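Local coordinates for ABC sugar transporter, periplasmic sugar binding protein (Legionella pneumophila subsp. pneumophila, PDB 3ROT) that probably binds a carbohydrate in the periplasm and hands it to a membrane-embedded ABC transporter for uptake into the cell, at residues K5-T10 and D35-A40; D15-S20 and S223-P228; L21-K26 and Q246-G251; T60-I65 and L85-I90; V89-T94 and N102-F107. All coordinates share one frame; numbering follows the deposited sequence.

Contact 1 (K5-T10 and D35-A40); sequences KYYLIT and DLQILA
Gln37 and Tyr7 run side by side from neighbouring parallel strands, ring and amide planes 34° apart, and Lys5 closes over them from one end. The Lys5 chain leaves with CG anti to the backbone N but bends at chi2 (54°), which lays CE over the Tyr7 ring, off toward the rim of one face. Gln37 CB packs against the bent chain, 3.4 Å from Lys5 CE. From the other end Leu39 pushes its CD1 to within 4.0 Å of Tyr7 CD1, and its CB rests 4.2 Å from Ile9 CG1. Helix 47-59 covers this face, touching Tyr7, Ile9 and Leu39.

On the other face, that of Tyr6, Leu8, Leu36 and Ile38, Leu8 CB meets Ile38 CG1 at 4.2 Å, and helix 16-32 lies across the pair, setting Ala25 against Leu8 and Leu36 and Phe22 against Ile38. Tyr6 receives the carbonyl oxygen of Asp35 at its ring edge, while its hydroxyl bonds to Asn262. Between the two faces runs a ladder of five backbone bonds, from Tyr6 N to Asp35 O (2.9 Å) through to Thr10 N to Leu39 O (3.0 Å). Two strands in parallel register, linked by a helix that packs back on them, form the beta-alpha-beta crossover with which the Rossmann-like N-terminal lobe of such periplasmic binding proteins begins.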
# COMPACT_ATOMS: atom_id res chain seq x y z
N LYS A 5 -13.51 -23.47 14.77
CA LYS A 5 -12.84 -22.79 13.67
C LYS A 5 -13.72 -21.79 12.92
O LYS A 5 -14.85 -22.10 12.52
CB LYS A 5 -12.29 -23.82 12.68
CG LYS A 5 -11.54 -23.19 11.52
CD LYS A 5 -10.43 -22.26 12.03
CE LYS A 5 -9.58 -21.73 10.88
NZ LYS A 5 -9.00 -22.86 10.10
N TYR A 6 -13.19 -20.59 12.73
CA TYR A 6 -13.91 -19.53 12.03
C TYR A 6 -13.05 -18.94 10.92
O TYR A 6 -11.82 -18.97 11.00
CB TYR A 6 -14.34 -18.43 13.00
CG TYR A 6 -15.36 -18.88 14.02
CD1 TYR A 6 -16.73 -18.86 13.72
CD2 TYR A 6 -14.97 -19.37 15.26
CE1 TYR A 6 -17.67 -19.32 14.64
CE2 TYR A 6 -15.90 -19.83 16.18
CZ TYR A 6 -17.24 -19.80 15.87
OH TYR A 6 -18.16 -20.27 16.78
N TYR A 7 -13.71 -18.39 9.91
CA TYR A 7 -13.01 -17.78 8.78
C TYR A 7 -13.49 -16.35 8.51
O TYR A 7 -14.68 -16.06 8.64
CB TYR A 7 -13.24 -18.59 7.50
CG TYR A 7 -12.48 -19.89 7.41
CD1 TYR A 7 -11.15 -19.92 7.00
CD2 TYR A 7 -13.11 -21.10 7.69
CE1 TYR A 7 -10.47 -21.13 6.87
CE2 TYR A 7 -12.44 -22.32 7.56
CZ TYR A 7 -11.12 -22.32 7.15
OH TYR A 7 -10.46 -23.52 7.00
N LEU A 8 -12.55 -15.49 8.14
CA LEU A 8 -12.87 -14.11 7.77
C LEU A 8 -12.28 -14.00 6.37
O LEU A 8 -11.06 -14.04 6.19
CB LEU A 8 -12.22 -13.10 8.72
CG LEU A 8 -12.27 -11.62 8.29
CD1 LEU A 8 -13.68 -11.24 7.85
CD2 LEU A 8 -11.81 -10.72 9.43
N ILE A 9 -13.14 -13.89 5.38
CA ILE A 9 -12.69 -13.82 4.00
C ILE A 9 -13.02 -12.48 3.36
O ILE A 9 -14.15 -12.00 3.47
CB ILE A 9 -13.31 -15.00 3.21
CG1 ILE A 9 -13.04 -16.31 3.97
CG2 ILE A 9 -12.71 -15.06 1.80
CD1 ILE A 9 -13.64 -17.57 3.37
N THR A 10 -12.04 -11.87 2.70
CA THR A 10 -12.25 -10.59 2.04
C THR A 10 -11.68 -10.59 0.63
O THR A 10 -11.03 -11.55 0.21
CB THR A 10 -11.61 -9.42 2.83
OG1 THR A 10 -10.18 -9.55 2.84
CG2 THR A 10 -12.14 -9.40 4.27
N ASP A 35 -10.66 -20.19 17.22
CA ASP A 35 -9.62 -20.06 16.21
C ASP A 35 -10.18 -19.29 15.02
O ASP A 35 -11.34 -19.45 14.65
CB ASP A 35 -9.10 -21.42 15.77
CG ASP A 35 -8.35 -22.15 16.88
OD1 ASP A 35 -7.65 -21.47 17.67
OD2 ASP A 35 -8.45 -23.40 16.96
N LEU A 36 -9.34 -18.44 14.43
CA LEU A 36 -9.74 -17.64 13.30
C LEU A 36 -8.67 -17.57 12.23
O LEU A 36 -7.53 -17.17 12.50
CB LEU A 36 -10.10 -16.22 13.77
CG LEU A 36 -10.23 -15.10 12.73
CD1 LEU A 36 -11.06 -13.97 13.29
CD2 LEU A 36 -8.86 -14.59 12.35
N GLN A 37 -9.04 -17.96 11.02
CA GLN A 37 -8.12 -17.88 9.90
C GLN A 37 -8.64 -16.77 8.98
O GLN A 37 -9.84 -16.66 8.74
CB GLN A 37 -8.09 -19.21 9.14
CG GLN A 37 -7.05 -19.25 8.03
CD GLN A 37 -6.77 -20.65 7.51
OE1 GLN A 37 -6.01 -20.83 6.56
NE2 GLN A 37 -7.38 -21.66 8.14
N ILE A 38 -7.73 -15.93 8.49
CA ILE A 38 -8.10 -14.84 7.60
C ILE A 38 -7.58 -15.13 6.21
O ILE A 38 -6.38 -15.38 6.02
CB ILE A 38 -7.51 -13.49 8.11
CG1 ILE A 38 -8.06 -13.19 9.51
CG2 ILE A 38 -7.86 -12.35 7.15
CD1 ILE A 38 -7.62 -11.87 10.07
N LEU A 39 -8.48 -15.10 5.23
CA LEU A 39 -8.14 -15.36 3.83
C LEU A 39 -8.45 -14.13 2.98
O LEU A 39 -9.58 -13.65 2.96
CB LEU A 39 -8.93 -16.56 3.31
CG LEU A 39 -8.71 -17.89 4.04
CD1 LEU A 39 -9.60 -18.96 3.41
CD2 LEU A 39 -7.24 -18.30 3.96
N ALA A 40 -7.44 -13.64 2.27
CA ALA A 40 -7.60 -12.47 1.42
C ALA A 40 -6.51 -12.46 0.34
O ALA A 40 -5.34 -12.71 0.63
CB ALA A 40 -7.51 -11.20 2.26

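Contact 2 (D15-S20 and S223-P228); sequences DPYWTS and SFDKTP
Asp15 holds its CG anti to the backbone N (chi1 -167°) and Asp225 sets its own beside the backbone N (chi1 -47°), rotations that bring the two carboxylates toward one another across the gap between the lobes. A water lies between them and donates to both, at 2.6 Å from Asp15 OD2 and 2.5 Å from Asp225 OD2. Tyr17 reaches the same spot from the first turn of helix 16-32: its CD1 lies 3.5 Å from Asp225 OD1, ring and carboxylate planes inclined by 32°. Beside this polar centre is a small apolar patch. Thr227, at the N-cap position of helix 228-235, gives its hydroxyl to a hydrogen-bonded pair with Thr230 OG1, leaving CG2 to press on Pro16 CB at 3.8 Å. Pro228 CD touches the same Pro16 CB at 4.1 Å.

Asp225 has further partners, Gln245 NE2 at OD1 and, at OD2, a bound glycerol, probably from the crystallisation liquor; such molecules often mark pockets. Asp15 OD2 and Asp225 OD2 are 4.6 Å apart, close enough that two negative charges there would probably repel each other; a water spending both protons on them probably eases that repulsion and turns it into a bridge.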
# COMPACT_ATOMS: atom_id res chain seq x y z
N ASP A 15 -5.13 -2.36 1.69
CA ASP A 15 -5.69 -1.13 2.25
C ASP A 15 -5.58 -1.21 3.78
O ASP A 15 -5.98 -2.21 4.38
CB ASP A 15 -7.17 -1.02 1.85
CG ASP A 15 -7.75 0.35 2.10
OD1 ASP A 15 -7.34 1.02 3.07
OD2 ASP A 15 -8.65 0.76 1.32
N PRO A 16 -5.03 -0.17 4.43
CA PRO A 16 -4.89 -0.13 5.90
C PRO A 16 -6.24 -0.40 6.58
O PRO A 16 -6.30 -0.76 7.75
CB PRO A 16 -4.38 1.28 6.16
CG PRO A 16 -3.53 1.53 4.97
CD PRO A 16 -4.37 1.00 3.82
N TYR A 17 -7.31 -0.19 5.81
CA TYR A 17 -8.68 -0.41 6.26
C TYR A 17 -8.88 -1.85 6.70
O TYR A 17 -9.54 -2.12 7.70
CB TYR A 17 -9.64 -0.11 5.11
CG TYR A 17 -11.07 -0.54 5.36
CD1 TYR A 17 -11.93 0.26 6.11
CD2 TYR A 17 -11.57 -1.73 4.83
CE1 TYR A 17 -13.26 -0.11 6.31
CE2 TYR A 17 -12.90 -2.11 5.02
CZ TYR A 17 -13.73 -1.28 5.77
OH TYR A 17 -15.05 -1.62 5.95
N TRP A 18 -8.33 -2.77 5.91
CA TRP A 18 -8.45 -4.19 6.19
C TRP A 18 -7.74 -4.61 7.48
O TRP A 18 -8.30 -5.34 8.28
CB TRP A 18 -7.90 -5.01 5.03
CG TRP A 18 -8.65 -4.81 3.75
CD1 TRP A 18 -8.15 -4.34 2.57
CD2 TRP A 18 -10.04 -5.07 3.52
NE1 TRP A 18 -9.14 -4.28 1.62
CE2 TRP A 18 -10.31 -4.72 2.18
CE3 TRP A 18 -11.09 -5.55 4.32
CZ2 TRP A 18 -11.59 -4.85 1.61
CZ3 TRP A 18 -12.37 -5.68 3.75
CH2 TRP A 18 -12.60 -5.33 2.41
N THR A 19 -6.51 -4.14 7.68
CA THR A 19 -5.78 -4.52 8.88
C THR A 19 -6.55 -4.11 10.13
O THR A 19 -6.44 -4.74 11.18
CB THR A 19 -4.36 -3.91 8.89
OG1 THR A 19 -4.43 -2.52 8.58
CG2 THR A 19 -3.49 -4.60 7.87
N SER A 20 -7.35 -3.05 10.01
CA SER A 20 -8.14 -2.58 11.14
C SER A 20 -9.30 -3.56 11.34
O SER A 20 -9.64 -3.92 12.46
CB SER A 20 -8.66 -1.17 10.84
OG SER A 20 -9.43 -0.69 11.92
N SER A 223 -13.29 11.72 1.45
CA SER A 223 -12.98 10.30 1.30
C SER A 223 -13.72 9.38 2.27
O SER A 223 -14.58 9.80 3.04
CB SER A 223 -11.46 10.11 1.43
OG SER A 223 -11.07 8.83 0.97
N PHE A 224 -13.35 8.10 2.20
CA PHE A 224 -13.90 7.07 3.06
C PHE A 224 -12.75 6.37 3.78
O PHE A 224 -11.71 6.12 3.18
CB PHE A 224 -14.65 6.02 2.23
CG PHE A 224 -15.99 6.48 1.74
CD1 PHE A 224 -17.16 6.03 2.34
CD2 PHE A 224 -16.09 7.36 0.67
CE1 PHE A 224 -18.41 6.45 1.89
CE2 PHE A 224 -17.33 7.79 0.21
CZ PHE A 224 -18.50 7.33 0.83
N ASP A 225 -12.96 6.08 5.05
CA ASP A 225 -12.00 5.36 5.89
C ASP A 225 -10.86 6.20 6.42
O ASP A 225 -10.04 6.70 5.65
CB ASP A 225 -11.43 4.16 5.12
CG ASP A 225 -12.52 3.34 4.44
OD1 ASP A 225 -13.60 3.17 5.04
OD2 ASP A 225 -12.28 2.87 3.31
N LYS A 226 -10.82 6.32 7.74
CA LYS A 226 -9.79 7.10 8.40
C LYS A 226 -8.52 6.30 8.66
O LYS A 226 -8.23 5.91 9.79
CB LYS A 226 -10.32 7.67 9.72
CG LYS A 226 -11.43 8.71 9.56
CD LYS A 226 -11.84 9.32 10.89
CE LYS A 226 -12.91 10.39 10.70
NZ LYS A 226 -13.32 11.03 11.98
N THR A 227 -7.77 6.03 7.59
CA THR A 227 -6.51 5.30 7.68
C THR A 227 -5.47 6.29 8.21
O THR A 227 -5.70 7.50 8.20
CB THR A 227 -6.05 4.80 6.30
OG1 THR A 227 -5.83 5.93 5.45
CG2 THR A 227 -7.10 3.90 5.66
N PRO A 228 -4.31 5.79 8.69
CA PRO A 228 -3.26 6.66 9.22
C PRO A 228 -2.91 7.83 8.30
O PRO A 228 -2.83 8.97 8.74
CB PRO A 228 -2.09 5.69 9.41
CG PRO A 228 -2.81 4.45 9.86
CD PRO A 228 -3.98 4.37 8.90
O HOH W 1 -10.12 2.79 2.12

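Contact 3 (L21-K26 and Q246-G251); sequences LFQGAK and QPFLMG
Gly24 and Gly251 meet where two helices pack unusually closely on one face of the N-terminal lobe's parallel sheet, in the alpha/beta fold of the periplasmic binding proteins. Helix 16-32 is the crossover helix of the chain's first beta-alpha-beta unit, whereas helix 247-264 arrives after the second lobe has been built. Their segments cross at -37° with axes only 6.5 Å apart. Glycine on both sides lets backbone meet backbone: Gly24 C and Gly251 C are 3.7 Å apart, and CA-H...O contacts link Leu21 CA with Pro247 O, Gly251 CA with Leu21 O, and Gly24 CA with Phe248 O.

Leu21 supplies the main bump. A chi1 of 177° swings CG away from the Leu21 backbone N, and CD1 slots between Pro247 O, at 3.1 Å, Gly251 N and the CB of Met250, a selenomethionine, at 3.6 Å. Phe248 closes the far side. Although its CB points away, the ring swings back so that Gln23 CG lies at its edge, and Arg212 of the second subunit packs on both these residues. Over the ring's face sits Gly24, its CA 3.7 Å from the Phe248 centroid and just 12° off the ring normal.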
# COMPACT_ATOMS: atom_id res chain seq x y z
N LEU A 21 -9.90 -4.00 10.24
CA LEU A 21 -10.99 -4.96 10.30
C LEU A 21 -10.45 -6.29 10.85
O LEU A 21 -11.07 -6.92 11.71
CB LEU A 21 -11.57 -5.20 8.91
CG LEU A 21 -12.67 -6.26 8.88
CD1 LEU A 21 -13.94 -5.62 9.38
CD2 LEU A 21 -12.87 -6.81 7.48
N PHE A 22 -9.31 -6.71 10.34
CA PHE A 22 -8.69 -7.96 10.77
C PHE A 22 -8.36 -7.98 12.26
O PHE A 22 -8.57 -8.99 12.94
CB PHE A 22 -7.40 -8.22 9.97
CG PHE A 22 -7.61 -8.39 8.49
CD1 PHE A 22 -8.84 -8.81 7.98
CD2 PHE A 22 -6.55 -8.19 7.61
CE1 PHE A 22 -9.01 -9.03 6.61
CE2 PHE A 22 -6.72 -8.41 6.23
CZ PHE A 22 -7.95 -8.83 5.73
N GLN A 23 -7.82 -6.88 12.77
CA GLN A 23 -7.46 -6.80 14.18
C GLN A 23 -8.69 -6.91 15.08
O GLN A 23 -8.64 -7.57 16.11
CB GLN A 23 -6.69 -5.50 14.47
CG GLN A 23 -6.30 -5.33 15.93
CD GLN A 23 -5.55 -6.53 16.52
OE1 GLN A 23 -5.54 -6.73 17.74
NE2 GLN A 23 -4.92 -7.32 15.66
N GLY A 24 -9.79 -6.28 14.67
CA GLY A 24 -11.01 -6.37 15.46
C GLY A 24 -11.51 -7.81 15.52
O GLY A 24 -11.97 -8.29 16.56
N ALA A 25 -11.41 -8.51 14.39
CA ALA A 25 -11.85 -9.89 14.31
C ALA A 25 -10.94 -10.78 15.18
O ALA A 25 -11.43 -11.63 15.93
CB ALA A 25 -11.82 -10.36 12.87
N LYS A 26 -9.63 -10.57 15.07
CA LYS A 26 -8.64 -11.33 15.84
C LYS A 26 -8.78 -11.09 17.35
O LYS A 26 -8.63 -12.03 18.15
CB LYS A 26 -7.23 -10.95 15.38
CG LYS A 26 -6.95 -11.29 13.92
CD LYS A 26 -5.49 -11.12 13.54
CE LYS A 26 -5.01 -9.69 13.75
NZ LYS A 26 -3.63 -9.50 13.23
N GLN A 246 -15.97 2.38 10.78
CA GLN A 246 -15.53 1.67 11.99
C GLN A 246 -15.22 0.20 11.72
O GLN A 246 -15.87 -0.69 12.26
CB GLN A 246 -16.58 1.77 13.11
CG GLN A 246 -16.86 3.19 13.57
CD GLN A 246 -17.55 3.25 14.92
OE1 GLN A 246 -18.75 2.99 15.04
NE2 GLN A 246 -16.78 3.60 15.95
N PRO A 247 -14.21 -0.08 10.87
CA PRO A 247 -13.84 -1.46 10.55
C PRO A 247 -13.48 -2.37 11.73
O PRO A 247 -13.80 -3.56 11.72
CB PRO A 247 -12.67 -1.30 9.57
CG PRO A 247 -12.15 0.09 9.83
CD PRO A 247 -13.42 0.88 10.08
N PHE A 248 -12.84 -1.81 12.75
CA PHE A 248 -12.47 -2.59 13.93
C PHE A 248 -13.73 -3.17 14.57
O PHE A 248 -13.79 -4.35 14.92
CB PHE A 248 -11.73 -1.71 14.95
CG PHE A 248 -11.28 -2.46 16.17
CD1 PHE A 248 -9.96 -2.90 16.29
CD2 PHE A 248 -12.17 -2.74 17.21
CE1 PHE A 248 -9.53 -3.61 17.42
CE2 PHE A 248 -11.76 -3.46 18.34
CZ PHE A 248 -10.44 -3.90 18.44
N LEU A 249 -14.75 -2.32 14.73
CA LEU A 249 -16.02 -2.71 15.31
C LEU A 249 -16.69 -3.78 14.45
O LEU A 249 -17.25 -4.76 14.95
CB LEU A 249 -16.94 -1.48 15.42
CG LEU A 249 -18.28 -1.71 16.14
CD1 LEU A 249 -18.02 -2.09 17.60
CD2 LEU A 249 -19.12 -0.44 16.07
N MSE A 250 -16.62 -3.57 13.14
CA MSE A 250 -17.19 -4.48 12.15
C MSE A 250 -16.57 -5.85 12.38
O MSE A 250 -17.26 -6.86 12.51
CB MSE A 250 -16.85 -3.98 10.75
CG MSE A 250 -17.78 -4.40 9.63
SE MSE A 250 -17.17 -3.62 7.94
CE MSE A 250 -17.33 -1.78 8.36
N GLY A 251 -15.24 -5.87 12.43
CA GLY A 251 -14.53 -7.12 12.65
C GLY A 251 -14.90 -7.78 13.96
O GLY A 251 -15.33 -8.94 13.98

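Contact 4 (T60-I65 and L85-I90); sequences TYPSGI and LNIPVI
The Tyr61 ring is approached obliquely by Leu85 and Ile87 through their methyl ends. Leu85 crosses the tyrosine at about a right angle, bringing CD2 to 3.9 Å from Tyr61 CE1. Two puckered proline rings pack next to it: Ile87 stands across Pro62, its CD1 at 3.8 Å from Pro62 CD, and Pro88 sets its CD 3.4 Å from Ser63 O. The torsion of Ile87 (chi1 -65°) splits its branches: CD1 reaches Pro62 CD and Tyr61 CA, while CG2 sits against Pro62 and, more distantly, Ile65 CG1.

Beyond the prolines the chains become sheet. Ile65 N donates to Pro88 O at 3.0 Å, and Ile90 N returns a bond to Ile65 O at 2.9 Å with a nearly straight N-H (167°). Asn86 ends helix 76-85 in a Schellman motif, turning the chain into strand 89-92 alongside strand 64-67. Helix 47-59 packs on Ile65 and Ile87, helix 247-264 on Pro88 and Ile90, and strand 5-9 adjoins strand 64-67 in the sheet.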
# COMPACT_ATOMS: atom_id res chain seq x y z
N THR A 60 -13.79 -27.59 4.84
CA THR A 60 -13.35 -27.89 6.20
C THR A 60 -14.48 -27.89 7.21
O THR A 60 -14.26 -28.16 8.39
CB THR A 60 -12.28 -26.89 6.68
OG1 THR A 60 -12.87 -25.59 6.78
CG2 THR A 60 -11.11 -26.84 5.71
N TYR A 61 -15.69 -27.59 6.76
CA TYR A 61 -16.86 -27.54 7.64
C TYR A 61 -16.58 -26.71 8.90
O TYR A 61 -16.62 -27.22 10.02
CB TYR A 61 -17.28 -28.96 8.04
CG TYR A 61 -17.92 -29.73 6.91
CD1 TYR A 61 -19.26 -29.53 6.57
CD2 TYR A 61 -17.17 -30.60 6.12
CE1 TYR A 61 -19.84 -30.18 5.48
CE2 TYR A 61 -17.73 -31.25 5.02
CZ TYR A 61 -19.06 -31.04 4.70
OH TYR A 61 -19.62 -31.66 3.60
N PRO A 62 -16.29 -25.40 8.73
CA PRO A 62 -16.01 -24.51 9.86
C PRO A 62 -17.27 -24.16 10.66
O PRO A 62 -18.39 -24.41 10.22
CB PRO A 62 -15.40 -23.29 9.18
CG PRO A 62 -16.16 -23.23 7.91
CD PRO A 62 -16.17 -24.67 7.45
N SER A 63 -17.07 -23.58 11.84
CA SER A 63 -18.19 -23.18 12.69
C SER A 63 -18.91 -21.96 12.11
O SER A 63 -20.10 -21.74 12.38
CB SER A 63 -17.68 -22.84 14.10
OG SER A 63 -17.11 -23.98 14.73
N GLY A 64 -18.21 -21.18 11.30
CA GLY A 64 -18.81 -20.01 10.70
C GLY A 64 -17.85 -19.28 9.79
O GLY A 64 -16.63 -19.47 9.88
N ILE A 65 -18.39 -18.43 8.92
CA ILE A 65 -17.59 -17.65 8.00
C ILE A 65 -18.15 -16.25 7.88
O ILE A 65 -19.36 -16.05 7.82
CB ILE A 65 -17.59 -18.27 6.57
CG1 ILE A 65 -16.86 -19.62 6.57
CG2 ILE A 65 -16.89 -17.33 5.58
CD1 ILE A 65 -16.86 -20.30 5.22
N LEU A 85 -24.88 -26.78 3.35
CA LEU A 85 -24.07 -27.48 4.34
C LEU A 85 -24.38 -27.01 5.76
O LEU A 85 -23.86 -27.55 6.74
CB LEU A 85 -22.58 -27.28 4.04
CG LEU A 85 -22.13 -27.78 2.67
CD1 LEU A 85 -20.67 -27.43 2.44
CD2 LEU A 85 -22.35 -29.28 2.57
N ASN A 86 -25.24 -26.00 5.86
CA ASN A 86 -25.64 -25.44 7.14
C ASN A 86 -24.51 -24.70 7.86
O ASN A 86 -24.50 -24.60 9.09
CB ASN A 86 -26.21 -26.54 8.04
CG ASN A 86 -26.87 -25.99 9.29
OD1 ASN A 86 -27.80 -25.19 9.22
ND2 ASN A 86 -26.39 -26.43 10.45
N ILE A 87 -23.55 -24.20 7.09
CA ILE A 87 -22.44 -23.43 7.65
C ILE A 87 -22.91 -21.97 7.67
O ILE A 87 -23.23 -21.41 6.62
CB ILE A 87 -21.17 -23.53 6.77
CG1 ILE A 87 -20.65 -24.98 6.78
CG2 ILE A 87 -20.09 -22.59 7.30
CD1 ILE A 87 -19.56 -25.24 5.77
N PRO A 88 -22.97 -21.35 8.86
CA PRO A 88 -23.42 -19.96 8.97
C PRO A 88 -22.49 -19.01 8.22
O PRO A 88 -21.27 -19.11 8.33
CB PRO A 88 -23.38 -19.71 10.48
CG PRO A 88 -23.50 -21.08 11.08
CD PRO A 88 -22.63 -21.90 10.18
N VAL A 89 -23.08 -18.09 7.47
CA VAL A 89 -22.29 -17.11 6.74
C VAL A 89 -22.81 -15.71 7.03
O VAL A 89 -24.00 -15.45 6.90
CB VAL A 89 -22.33 -17.35 5.22
CG1 VAL A 89 -21.45 -16.33 4.52
CG2 VAL A 89 -21.84 -18.76 4.91
N ILE A 90 -21.91 -14.83 7.44
CA ILE A 90 -22.26 -13.45 7.74
C ILE A 90 -21.57 -12.56 6.72
O ILE A 90 -20.40 -12.76 6.40
CB ILE A 90 -21.82 -13.07 9.18
CG1 ILE A 90 -22.78 -13.72 10.18
CG2 ILE A 90 -21.81 -11.56 9.36
CD1 ILE A 90 -22.47 -13.35 11.63

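Contact 5 (V89-T94 and N102-F107); sequences VIAVDT and NPYLVF
Val89 and Ala91 bind the incoming chain through two short backbone bonds: Leu105 N donates to Val89 O at 2.8 Å, almost straight (171°), and Ala91 N donates to Val106 O, also at 2.8 Å. Val106 N, lying between these, is buried without a partner in the model. The pairing becomes true parallel sheet only at Ala91 and Phe107, where Phe107 CA comes within 3.1 Å of Ala91 O in a CA-H...O contact.

Around this spine the side chains take up position. Tyr104 has its CG wedged between the backbone N and carbonyl carbon (chi1 65°), which turns one face of the ring to Ala91; the CB of Ala91 lies 3.9 Å from the Tyr104 centroid, over the face. Lys99 makes a cation-pi contact with the same ring. Val106 CG2 runs alongside Ile90 CG1 at 3.9 Å.

Phe107 drives its ring edge into the turn after the strand, CE1 reaching 3.6 Å from Thr94 N. In that turn Thr94 OG1 donates to Asp93 OD2 from above the carboxylate plane (2.8 Å), while OD2 also bonds a glycerol and OD1 makes a weak hydrogen bond with Tyr17 OH. A loop at the carboxyl end of a parallel strand, presenting polar groups to the interlobe cleft, is where binding proteins of this family hold their sugars; the glycerol, though probably from the crystallisation liquor, is consistent with such a pocket.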
# COMPACT_ATOMS: atom_id res chain seq x y z
N VAL A 89 -23.08 -18.09 7.47
CA VAL A 89 -22.29 -17.11 6.74
C VAL A 89 -22.81 -15.71 7.03
O VAL A 89 -24.00 -15.45 6.90
CB VAL A 89 -22.33 -17.35 5.22
CG1 VAL A 89 -21.45 -16.33 4.52
CG2 VAL A 89 -21.84 -18.76 4.91
N ILE A 90 -21.91 -14.83 7.44
CA ILE A 90 -22.26 -13.45 7.74
C ILE A 90 -21.57 -12.56 6.72
O ILE A 90 -20.40 -12.76 6.40
CB ILE A 90 -21.82 -13.07 9.18
CG1 ILE A 90 -22.78 -13.72 10.18
CG2 ILE A 90 -21.81 -11.56 9.36
CD1 ILE A 90 -22.47 -13.35 11.63
N ALA A 91 -22.30 -11.58 6.20
CA ALA A 91 -21.72 -10.67 5.22
C ALA A 91 -21.17 -9.44 5.95
O ALA A 91 -21.84 -8.89 6.83
CB ALA A 91 -22.76 -10.25 4.19
N VAL A 92 -19.96 -9.03 5.59
CA VAL A 92 -19.35 -7.86 6.19
C VAL A 92 -18.80 -6.93 5.11
O VAL A 92 -18.39 -7.38 4.03
CB VAL A 92 -18.20 -8.26 7.15
CG1 VAL A 92 -18.74 -9.14 8.26
CG2 VAL A 92 -17.11 -8.98 6.38
N ASP A 93 -18.81 -5.64 5.42
CA ASP A 93 -18.30 -4.59 4.54
C ASP A 93 -19.13 -4.34 3.29
O ASP A 93 -19.56 -3.22 3.05
CB ASP A 93 -16.85 -4.92 4.14
CG ASP A 93 -16.26 -3.89 3.19
OD1 ASP A 93 -15.95 -2.76 3.64
OD2 ASP A 93 -16.12 -4.22 2.00
N THR A 94 -19.35 -5.38 2.50
CA THR A 94 -20.13 -5.24 1.27
C THR A 94 -21.10 -6.39 1.17
O THR A 94 -20.74 -7.54 1.47
CB THR A 94 -19.24 -5.27 0.00
OG1 THR A 94 -18.17 -4.33 0.13
CG2 THR A 94 -20.07 -4.93 -1.24
N ASN A 102 -28.13 -14.89 -3.30
CA ASN A 102 -26.87 -14.85 -2.55
C ASN A 102 -27.17 -14.90 -1.06
O ASN A 102 -27.03 -13.90 -0.35
CB ASN A 102 -26.10 -13.57 -2.88
CG ASN A 102 -25.80 -13.44 -4.36
OD1 ASN A 102 -26.45 -12.67 -5.08
ND2 ASN A 102 -24.82 -14.19 -4.82
N PRO A 103 -27.55 -16.09 -0.56
CA PRO A 103 -27.86 -16.26 0.86
C PRO A 103 -26.73 -16.01 1.85
O PRO A 103 -25.58 -16.41 1.62
CB PRO A 103 -28.38 -17.70 0.92
CG PRO A 103 -27.56 -18.37 -0.12
CD PRO A 103 -27.57 -17.38 -1.26
N TYR A 104 -27.08 -15.33 2.93
CA TYR A 104 -26.17 -15.03 4.03
C TYR A 104 -27.12 -14.66 5.16
O TYR A 104 -28.26 -14.25 4.90
CB TYR A 104 -25.19 -13.89 3.68
CG TYR A 104 -25.80 -12.52 3.43
CD1 TYR A 104 -26.13 -11.68 4.50
CD2 TYR A 104 -26.08 -12.08 2.14
CE1 TYR A 104 -26.72 -10.45 4.29
CE2 TYR A 104 -26.68 -10.85 1.92
CZ TYR A 104 -27.00 -10.04 3.00
OH TYR A 104 -27.62 -8.84 2.81
N LEU A 105 -26.69 -14.82 6.41
CA LEU A 105 -27.57 -14.53 7.53
C LEU A 105 -27.83 -13.05 7.76
O LEU A 105 -28.96 -12.58 7.60
CB LEU A 105 -27.00 -15.17 8.80
CG LEU A 105 -26.96 -16.70 8.80
CD1 LEU A 105 -26.22 -17.18 10.03
CD2 LEU A 105 -28.38 -17.28 8.78
N VAL A 106 -26.78 -12.32 8.12
CA VAL A 106 -26.91 -10.89 8.38
C VAL A 106 -25.72 -10.12 7.80
O VAL A 106 -24.74 -10.72 7.37
CB VAL A 106 -26.99 -10.61 9.89
CG1 VAL A 106 -28.26 -11.24 10.46
CG2 VAL A 106 -25.76 -11.19 10.59
N PHE A 107 -25.84 -8.80 7.81
CA PHE A 107 -24.80 -7.93 7.27
C PHE A 107 -24.33 -6.91 8.30
O PHE A 107 -25.14 -6.20 8.90
CB PHE A 107 -25.34 -7.19 6.05
CG PHE A 107 -24.43 -6.12 5.52
CD1 PHE A 107 -23.20 -6.44 4.95
CD2 PHE A 107 -24.80 -4.78 5.58
CE1 PHE A 107 -22.37 -5.45 4.44
CE2 PHE A 107 -23.98 -3.78 5.08
CZ PHE A 107 -22.76 -4.12 4.50

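In the fold
Four of the five contacts build one lobe. Contacts 1, 4 and 5 follow in that order along the chain and join successive strands of a single parallel sheet, their centres 11 to 14 Å apart; contacts 4 and 5 share strand 89-92. Contact 3, centred 12 Å from contact 1, lays helices 16-32 and 247-264 over that sheet, so the chain returns to this lobe after forming the other. Contact 2 uses the start of helix 16-32 but reaches the loop that follows strand 220-224 of the second lobe, enclosing contacts 4 and 5 in its loop. Tyr17 and Asp93 tie contacts 2 and 5 at the cleft, probably the sugar site.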